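MFP2b (Ascaris suum, PDB 2BJR) enhances the polymerization of major sperm protein (MSP) that underlies the amoeboid motility of nematode sperm, and binds a zinc ion. Local coordinates at residues A[309-319]-A[326-337]; A[223-231]-A[240-248]. One frame throughout, in Å; residues are numbered along the deposited sequence.

Contact 1: residues A[309-319]-A[326-337]; sequences KGNISPAVLIV and GKADIRNERATI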
loop_
_atom_site.group_PDB
_atom_site.type_symbol
_atom_site.label_atom_id
_atom_site.label_comp_id
_atom_site.label_asym_id
_atom_site.label_seq_id
_atom_site.Cartn_x
_atom_site.Cartn_y
_atom_site.Cartn_z
ATOM N N LYS A 309 -14.785 5.470 8.925
ATOM C CA LYS A 309 -14.931 5.473 10.394
ATOM C C LYS A 309 -13.882 6.321 11.145
ATOM O O LYS A 309 -13.898 6.366 12.361
ATOM C CB LYS A 309 -14.844 4.066 10.949
ATOM C CG LYS A 309 -16.036 3.143 10.619
ATOM C CD LYS A 309 -16.152 2.127 11.765
ATOM C CE LYS A 309 -16.727 0.803 11.364
ATOM N NZ LYS A 309 -16.475 -0.215 12.482
ATOM N N GLY A 310 -12.961 6.955 10.443
ATOM C CA GLY A 310 -11.881 7.670 11.099
ATOM C C GLY A 310 -10.555 7.383 10.410
ATOM O O GLY A 310 -10.284 6.237 10.056
ATOM N N ASN A 311 -9.734 8.406 10.232
ATOM C CA ASN A 311 -8.428 8.258 9.617
ATOM C C ASN A 311 -7.411 7.893 10.662
ATOM O O ASN A 311 -7.423 8.423 11.761
ATOM C CB ASN A 311 -8.064 9.540 8.905
ATOM C CG ASN A 311 -9.202 10.010 7.995
ATOM O OD1 ASN A 311 -9.906 9.172 7.385
ATOM N ND2 ASN A 311 -9.431 11.320 7.953
ATOM N N ILE A 312 -6.556 6.931 10.351
ATOM C CA ILE A 312 -5.704 6.340 11.366
ATOM C C ILE A 312 -4.242 6.694 11.145
ATOM O O ILE A 312 -3.747 6.600 10.032
ATOM C CB ILE A 312 -5.928 4.832 11.354
ATOM C CG1 ILE A 312 -7.422 4.491 11.516
ATOM C CG2 ILE A 312 -5.150 4.182 12.456
ATOM C CD1 ILE A 312 -8.049 4.934 12.838
ATOM N N SER A 313 -3.545 7.047 12.221
ATOM C CA SER A 313 -2.156 7.494 12.202
ATOM C C SER A 313 -1.319 6.630 13.142
ATOM O O SER A 313 -1.862 6.125 14.140
ATOM C CB SER A 313 -2.052 8.961 12.684
ATOM O OG SER A 313 -2.836 9.801 11.861
ATOM N N PRO A 314 -0.001 6.497 12.883
ATOM C CA PRO A 314 0.871 5.818 13.835
ATOM C C PRO A 314 1.106 6.723 15.067
ATOM O O PRO A 314 1.279 7.917 14.893
ATOM C CB PRO A 314 2.208 5.633 13.045
ATOM C CG PRO A 314 1.912 5.998 11.666
ATOM C CD PRO A 314 0.779 6.989 11.723
ATOM N N ALA A 315 1.187 6.148 16.259
ATOM C CA ALA A 315 1.309 6.934 17.494
ATOM C C ALA A 315 1.933 6.094 18.578
ATOM O O ALA A 315 1.591 4.933 18.750
ATOM C CB ALA A 315 -0.030 7.413 17.933
ATOM N N VAL A 316 2.868 6.687 19.308
ATOM C CA VAL A 316 3.388 6.094 20.506
ATOM C C VAL A 316 2.517 6.602 21.657
ATOM O O VAL A 316 2.367 7.821 21.846
ATOM C CB VAL A 316 4.845 6.545 20.725
ATOM C CG1 VAL A 316 5.377 6.001 22.008
ATOM C CG2 VAL A 316 5.726 6.121 19.552
ATOM N N LEU A 317 1.949 5.672 22.407
ATOM C CA LEU A 317 1.151 5.940 23.590
ATOM C C LEU A 317 2.033 5.843 24.823
ATOM O O LEU A 317 3.021 5.114 24.823
ATOM C CB LEU A 317 0.047 4.889 23.738
ATOM C CG LEU A 317 -1.200 5.043 22.869
ATOM C CD1 LEU A 317 -0.844 4.895 21.424
ATOM C CD2 LEU A 317 -2.263 4.052 23.297
ATOM N N ILE A 318 1.656 6.577 25.867
ATOM C CA ILE A 318 2.244 6.412 27.188
ATOM C C ILE A 318 1.263 5.644 28.066
ATOM O O ILE A 318 0.188 6.148 28.366
ATOM C CB ILE A 318 2.535 7.785 27.842
ATOM C CG1 ILE A 318 3.415 8.643 26.945
ATOM C CG2 ILE A 318 3.160 7.599 29.215
ATOM C CD1 ILE A 318 4.727 8.005 26.553
ATOM N N VAL A 319 1.629 4.426 28.435
ATOM C CA VAL A 319 0.797 3.506 29.193
ATOM C C VAL A 319 1.616 2.985 30.376
ATOM O O VAL A 319 2.693 2.390 30.194
ATOM C CB VAL A 319 0.380 2.306 28.312
ATOM C CG1 VAL A 319 -0.378 1.216 29.139
ATOM C CG2 VAL A 319 -0.445 2.767 27.197
ATOM N N GLY A 326 1.433 2.137 18.789
ATOM C CA GLY A 326 0.132 1.699 18.284
ATOM C C GLY A 326 -0.468 2.713 17.319
ATOM O O GLY A 326 0.170 3.148 16.368
ATOM N N LYS A 327 -1.726 3.040 17.501
ATOM C CA LYS A 327 -2.415 3.835 16.477
ATOM C C LYS A 327 -3.246 4.946 17.133
ATOM O O LYS A 327 -3.616 4.828 18.297
ATOM C CB LYS A 327 -3.272 2.893 15.608
ATOM C CG LYS A 327 -4.582 2.372 16.329
ATOM C CD LYS A 327 -5.242 1.231 15.531
ATOM C CE LYS A 327 -6.531 0.725 16.222
ATOM N NZ LYS A 327 -7.697 1.672 15.974
ATOM N N ALA A 328 -3.598 5.985 16.375
ATOM C CA ALA A 328 -4.511 7.039 16.874
ATOM C C ALA A 328 -5.337 7.569 15.728
ATOM O O ALA A 328 -4.915 7.552 14.554
ATOM C CB ALA A 328 -3.730 8.199 17.513
ATOM N N ASP A 329 -6.521 8.025 16.115
ATOM C CA ASP A 329 -7.402 8.817 15.295
ATOM C C ASP A 329 -7.367 10.219 15.899
ATOM O O ASP A 329 -7.928 10.452 16.969
ATOM C CB ASP A 329 -8.790 8.245 15.406
ATOM C CG ASP A 329 -9.813 8.987 14.545
ATOM O OD1 ASP A 329 -9.614 10.166 14.228
ATOM O OD2 ASP A 329 -10.829 8.394 14.094
ATOM N N ILE A 330 -6.668 11.110 15.224
ATOM C CA ILE A 330 -6.394 12.431 15.751
ATOM C C ILE A 330 -7.715 13.209 15.841
ATOM O O ILE A 330 -8.004 13.801 16.857
ATOM C CB ILE A 330 -5.444 13.218 14.851
ATOM C CG1 ILE A 330 -4.041 12.579 14.677
ATOM C CG2 ILE A 330 -5.279 14.655 15.367
ATOM C CD1 ILE A 330 -3.563 11.678 15.767
ATOM N N ARG A 331 -8.510 13.188 14.774
ATOM C CA ARG A 331 -9.714 14.024 14.749
ATOM C C ARG A 331 -10.683 13.612 15.870
ATOM O O ARG A 331 -11.379 14.451 16.452
ATOM C CB ARG A 331 -10.394 13.970 13.388
ATOM C CG ARG A 331 -9.771 14.836 12.315
ATOM C CD ARG A 331 -10.547 14.744 10.991
ATOM N NE ARG A 331 -9.978 15.551 9.916
ATOM C CZ ARG A 331 -10.130 16.874 9.775
ATOM N NH1 ARG A 331 -10.815 17.584 10.666
ATOM N NH2 ARG A 331 -9.564 17.494 8.738
ATOM N N ASN A 332 -10.711 12.332 16.207
ATOM C CA ASN A 332 -11.681 11.803 17.147
ATOM C C ASN A 332 -11.065 11.582 18.538
ATOM O O ASN A 332 -11.676 10.999 19.430
ATOM C CB ASN A 332 -12.320 10.544 16.550
ATOM C CG ASN A 332 -13.132 10.842 15.222
ATOM O OD1 ASN A 332 -13.850 11.871 15.136
ATOM N ND2 ASN A 332 -13.060 9.931 14.218
ATOM N N GLU A 333 -9.838 12.076 18.730
ATOM C CA GLU A 333 -9.104 11.904 19.972
ATOM C C GLU A 333 -9.216 10.501 20.578
ATOM O O GLU A 333 -9.756 10.314 21.684
ATOM C CB GLU A 333 -9.526 12.965 20.986
ATOM C CG GLU A 333 -9.146 14.375 20.550
ATOM C CD GLU A 333 -9.421 15.406 21.639
ATOM O OE1 GLU A 333 -10.371 15.171 22.414
ATOM O OE2 GLU A 333 -8.622 16.384 21.760
ATOM N N ARG A 334 -8.724 9.502 19.853
ATOM C CA ARG A 334 -8.672 8.142 20.364
ATOM C C ARG A 334 -7.304 7.560 20.002
ATOM O O ARG A 334 -6.744 7.925 18.965
ATOM C CB ARG A 334 -9.751 7.345 19.662
ATOM C CG ARG A 334 -10.067 6.002 20.239
ATOM C CD ARG A 334 -11.431 5.463 19.750
ATOM N NE ARG A 334 -11.763 4.220 20.398
ATOM C CZ ARG A 334 -11.490 3.023 19.908
ATOM N NH1 ARG A 334 -10.809 2.901 18.782
ATOM N NH2 ARG A 334 -11.824 1.953 20.601
ATOM N N ALA A 335 -6.780 6.705 20.848
ATOM C CA ALA A 335 -5.519 6.013 20.568
ATOM C C ALA A 335 -5.514 4.684 21.281
ATOM O O ALA A 335 -5.995 4.549 22.433
ATOM C CB ALA A 335 -4.333 6.876 21.031
ATOM N N THR A 336 -4.977 3.674 20.604
ATOM C CA THR A 336 -4.937 2.327 21.165
ATOM C C THR A 336 -3.692 1.512 20.817
ATOM O O THR A 336 -2.939 1.872 19.921
ATOM C CB THR A 336 -6.197 1.511 20.755
ATOM O OG1 THR A 336 -6.027 0.884 19.487
ATOM C CG2 THR A 336 -7.423 2.366 20.521
ATOM N N ILE A 337 -3.483 0.444 21.589
ATOM C CA ILE A 337 -2.443 -0.533 21.325
ATOM C C ILE A 337 -3.046 -1.916 21.519
ATOM O O ILE A 337 -4.064 -2.072 22.230
ATOM C CB ILE A 337 -1.260 -0.387 22.287
ATOM C CG1 ILE A 337 -1.729 -0.352 23.761
ATOM C CG2 ILE A 337 -0.451 0.793 21.949
ATOM C CD1 ILE A 337 -0.579 -0.549 24.772
HETATM O O HOH W 1 -5.550 10.338 12.540
HETATM O O HOH W 2 -10.353 10.802 11.739
HETATM O O HOH W 3 -7.505 13.314 9.442
#
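OD1 of Asp-329 accepts the backbone N of Asn-332, an Asx motif, and also a water that receives the N-H of Asn-311 across the contact. The other oxygen, OD2, takes ND2 of Asn-332 at 2.7 Å and lies against CA of Gly-310. Both Asn-332 donors come from above the carboxylate plane, which together should fix its rotation. With CG of Asp-329 anti to its backbone N (chi1 -179°), the carboxylate swings over toward the Gly-310 and Asn-311 backbone. A second water ties O of Asn-311 and OG of Ser-313 to N of Ile-330; that OG also bonds to O of Val-303. Beyond this end the segments form an antiparallel beta hairpin, whose second strand turns back through a type I turn with a G1 bulge at Glu-333 and Arg-334 into strand 334-339. Ser-313 N reaches O of Ala-328 at 2.8 Å, and the return bond, Ala-328 N to Ser-313 O, is equally short. At the next hydrogen-bonded pair, two residues along, N of Gly-326 meets O of Ala-315 at 2.8 Å, whereas Ala-315 N approaches O of Gly-326 from well above the carbonyl plane, at 3.2 Å. On the face that Ser-313, Ala-315 and Ala-328 share, CB of Ala-315 touches CB of Ala-328 at 3.8 Å. Leu-317 reaches across to the third strand, CD1 against CB of Ala-335 and CD2 against CG2 of Ile-337, both at 4.0 Å.

Contact 2: residues A[223-231]-A[240-248]; sequences GENPDQYVA and VMGRIWNDG
OE1 of Glu-224 sits at the edge of the Arg-243 guanidinium, near its plane, with the carboxylate turned 82° to it; the Tyr-229 ring has O of Ile-244 and a water at its edge, in plane. Arg-243 and Tyr-229 belong to the antiparallel hairpin of strands 229-235 and 238-247; Glu-224 comes from the loop before it. In the salt bridge NE gives a hydrogen bond to OE1 of Glu-224 at 2.8 Å from above the carboxylate plane, and NH2 adds a weak one to OE2; Arg-263 is a second cation for Glu-224. Arg-243 is extended from CG to NE, and Gln-228 runs beside it pointing the same way, OE1 3.5 Å from CD of Arg-243. In the amide plane of Gln-228, NE2 bonds to O of Asn-225 at 2.7 Å. Asn-225 OD1 closes an Asx turn by taking N of Asp-227 on a lone pair, while its CB packs on CB and CG of Trp-245, amide and ring planes 25° apart. Paired backbone bonds join Tyr-229 to Ile-244 and Ala-231 to Gly-242. Ile-244, with CG1 between the backbone N and the carbonyl carbon (chi1 59°), spreads both branches along the first strand: CG1 lies 3.8 Å from CB of Tyr-229, and CG2 lies 3.7 Å from CB of Ala-231.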
loop_
_atom_site.group_PDB
_atom_site.type_symbol
_atom_site.label_atom_id
_atom_site.label_comp_id
_atom_site.label_asym_id
_atom_site.label_seq_id
_atom_site.Cartn_x
_atom_site.Cartn_y
_atom_site.Cartn_z
ATOM N N GLY A 223 7.620 -7.371 28.126
ATOM C CA GLY A 223 7.399 -8.302 27.046
ATOM C C GLY A 223 7.540 -7.710 25.655
ATOM O O GLY A 223 7.456 -8.402 24.691
ATOM N N GLU A 224 7.780 -6.423 25.546
ATOM C CA GLU A 224 7.912 -5.803 24.246
ATOM C C GLU A 224 9.357 -5.483 23.932
ATOM O O GLU A 224 10.153 -5.118 24.818
ATOM C CB GLU A 224 7.082 -4.523 24.221
ATOM C CG GLU A 224 5.610 -4.751 24.479
ATOM C CD GLU A 224 4.941 -5.600 23.419
ATOM O OE1 GLU A 224 5.274 -5.466 22.241
ATOM O OE2 GLU A 224 4.109 -6.440 23.775
ATOM N N ASN A 225 9.702 -5.606 22.659
ATOM C CA ASN A 225 10.981 -5.143 22.154
ATOM C C ASN A 225 11.070 -3.614 22.142
ATOM O O ASN A 225 10.135 -2.942 21.657
ATOM C CB ASN A 225 11.169 -5.718 20.755
ATOM C CG ASN A 225 12.584 -5.692 20.276
ATOM O OD1 ASN A 225 13.147 -4.640 19.995
ATOM N ND2 ASN A 225 13.185 -6.892 20.150
ATOM N N PRO A 226 12.159 -3.044 22.678
ATOM C CA PRO A 226 12.365 -1.599 22.640
ATOM C C PRO A 226 12.436 -0.958 21.236
ATOM O O PRO A 226 12.203 0.250 21.113
ATOM C CB PRO A 226 13.689 -1.396 23.403
ATOM C CG PRO A 226 13.931 -2.632 24.155
ATOM C CD PRO A 226 13.274 -3.744 23.356
ATOM N N ASP A 227 12.758 -1.727 20.198
ATOM C CA ASP A 227 12.870 -1.198 18.830
ATOM C C ASP A 227 11.645 -1.668 18.035
ATOM O O ASP A 227 11.523 -2.831 17.613
ATOM C CB ASP A 227 14.181 -1.609 18.177
ATOM C CG ASP A 227 15.373 -1.038 18.904
ATOM O OD1 ASP A 227 15.387 0.186 19.200
ATOM O OD2 ASP A 227 16.330 -1.761 19.260
ATOM N N GLN A 228 10.733 -0.719 17.880
ATOM C CA GLN A 228 9.428 -0.957 17.292
ATOM C C GLN A 228 9.270 -0.051 16.092
ATOM O O GLN A 228 9.669 1.085 16.141
ATOM C CB GLN A 228 8.366 -0.631 18.320
ATOM C CG GLN A 228 8.329 -1.560 19.495
ATOM C CD GLN A 228 7.505 -1.043 20.676
ATOM O OE1 GLN A 228 6.534 -0.281 20.506
ATOM N NE2 GLN A 228 7.878 -1.459 21.869
ATOM N N TYR A 229 8.684 -0.557 15.018
ATOM C CA TYR A 229 8.613 0.157 13.775
ATOM C C TYR A 229 7.191 0.152 13.239
ATOM O O TYR A 229 6.402 -0.699 13.586
ATOM C CB TYR A 229 9.517 -0.461 12.734
ATOM C CG TYR A 229 10.987 -0.591 13.168
ATOM C CD1 TYR A 229 11.396 -1.658 13.992
ATOM C CD2 TYR A 229 11.929 0.330 12.762
ATOM C CE1 TYR A 229 12.723 -1.817 14.359
ATOM C CE2 TYR A 229 13.261 0.201 13.183
ATOM C CZ TYR A 229 13.633 -0.915 13.941
ATOM O OH TYR A 229 14.930 -1.079 14.362
ATOM N N VAL A 230 6.866 1.170 12.447
ATOM C CA VAL A 230 5.504 1.366 11.962
ATOM C C VAL A 230 5.087 0.363 10.876
ATOM O O VAL A 230 5.779 0.179 9.885
ATOM C CB VAL A 230 5.390 2.767 11.376
ATOM C CG1 VAL A 230 3.945 2.975 10.744
ATOM C CG2 VAL A 230 5.623 3.807 12.457
ATOM N N ALA A 231 3.924 -0.242 11.063
ATOM C CA ALA A 231 3.349 -1.166 10.085
ATOM C C ALA A 231 1.852 -0.948 10.071
ATOM O O ALA A 231 1.275 -0.455 11.060
ATOM C CB ALA A 231 3.679 -2.574 10.481
ATOM N N VAL A 240 -5.329 -0.492 10.327
ATOM C CA VAL A 240 -4.830 -0.648 11.677
ATOM C C VAL A 240 -3.319 -0.414 11.671
ATOM O O VAL A 240 -2.565 -1.210 11.099
ATOM C CB VAL A 240 -5.083 -2.062 12.176
ATOM C CG1 VAL A 240 -4.754 -2.212 13.654
ATOM C CG2 VAL A 240 -6.535 -2.434 11.888
HETATM N N MSE A 241 -2.895 0.667 12.327
HETATM C CA MSE A 241 -1.473 0.871 12.538
HETATM C C MSE A 241 -1.046 0.108 13.780
HETATM O O MSE A 241 -1.756 -0.051 14.740
HETATM C CB MSE A 241 -1.077 2.336 12.687
HETATM C CG MSE A 241 -1.373 3.180 11.541
HETATM SE SE MSE A 241 -0.252 2.873 10.018
HETATM C CE MSE A 241 -1.060 4.249 8.962
ATOM N N GLY A 242 0.135 -0.449 13.707
ATOM C CA GLY A 242 0.661 -1.147 14.814
ATOM C C GLY A 242 2.164 -1.223 14.722
ATOM O O GLY A 242 2.801 -0.382 14.094
ATOM N N ARG A 243 2.731 -2.219 15.399
ATOM C CA ARG A 243 4.173 -2.306 15.558
ATOM C C ARG A 243 4.770 -3.597 15.052
ATOM O O ARG A 243 4.160 -4.660 15.199
ATOM C CB ARG A 243 4.510 -2.109 17.028
ATOM C CG ARG A 243 4.134 -3.191 18.007
ATOM C CD ARG A 243 4.454 -2.826 19.455
ATOM N NE ARG A 243 3.992 -3.836 20.412
ATOM C CZ ARG A 243 2.741 -3.907 20.872
ATOM N NH1 ARG A 243 1.829 -3.027 20.476
ATOM N NH2 ARG A 243 2.384 -4.847 21.718
ATOM N N ILE A 244 5.946 -3.502 14.429
ATOM C CA ILE A 244 6.796 -4.658 14.171
ATOM C C ILE A 244 8.135 -4.562 14.894
ATOM O O ILE A 244 8.560 -3.481 15.294
ATOM C CB ILE A 244 7.031 -4.914 12.703
ATOM C CG1 ILE A 244 7.688 -3.709 12.049
ATOM C CG2 ILE A 244 5.719 -5.282 12.019
ATOM C CD1 ILE A 244 8.270 -3.972 10.656
ATOM N N TRP A 245 8.755 -5.732 15.114
ATOM C CA TRP A 245 10.119 -5.787 15.645
ATOM C C TRP A 245 10.787 -6.998 15.034
ATOM O O TRP A 245 10.120 -7.906 14.502
ATOM C CB TRP A 245 10.122 -5.883 17.157
ATOM C CG TRP A 245 9.432 -7.091 17.707
ATOM C CD1 TRP A 245 10.037 -8.231 18.170
ATOM C CD2 TRP A 245 8.023 -7.290 17.893
ATOM N NE1 TRP A 245 9.093 -9.123 18.622
ATOM C CE2 TRP A 245 7.849 -8.573 18.471
ATOM C CE3 TRP A 245 6.883 -6.521 17.630
ATOM C CZ2 TRP A 245 6.583 -9.109 18.772
ATOM C CZ3 TRP A 245 5.633 -7.053 17.921
ATOM C CH2 TRP A 245 5.488 -8.329 18.516
ATOM N N ASN A 246 12.112 -6.994 15.119
ATOM C CA ASN A 246 12.934 -8.010 14.512
ATOM C C ASN A 246 13.103 -9.123 15.554
ATOM O O ASN A 246 13.729 -8.933 16.581
ATOM C CB ASN A 246 14.234 -7.397 14.059
ATOM C CG ASN A 246 15.159 -8.401 13.346
ATOM O OD1 ASN A 246 14.871 -9.592 13.291
ATOM N ND2 ASN A 246 16.230 -7.902 12.766
ATOM N N ASP A 247 12.475 -10.256 15.283
ATOM C CA ASP A 247 12.510 -11.419 16.168
ATOM C C ASP A 247 13.370 -12.505 15.507
ATOM O O ASP A 247 12.932 -13.293 14.648
ATOM C CB ASP A 247 11.092 -11.888 16.474
ATOM C CG ASP A 247 11.049 -13.132 17.353
ATOM O OD1 ASP A 247 12.038 -13.463 18.048
ATOM O OD2 ASP A 247 10.026 -13.825 17.404
ATOM N N GLY A 248 14.623 -12.544 15.904
ATOM C CA GLY A 248 15.540 -13.536 15.388
ATOM C C GLY A 248 15.775 -13.497 13.891
ATOM O O GLY A 248 15.910 -14.531 13.276
HETATM O O HOH W 4 14.890 -6.804 17.768
HETATM O O HOH W 5 13.339 -4.750 16.661
#

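Contact 2 closes before contact 1 opens along the chain, and their centres lie about 16 Å apart within the second of the chain's two cytosolic motility protein family regions. Each centres on a hairpin of its own antiparallel sheet: strands 229-235 and 238-247 in one, 313-319 and 322-329 in the other, contact 1 also taking in strand 334-339. The sheets pack directly where the hairpins meet, with CB of Lys-327 3.4 Å from O of Met-241 and CG of Pro-314 3.8 Å from CG1 of Val-230. Polar bonds join them too, since Gln-228 accepts from the backbone N of Leu-325 and Arg-243 donates to O of Gly-338. The packing and bonds between the two hairpins thus join the two sheets into one body, away from the zinc site.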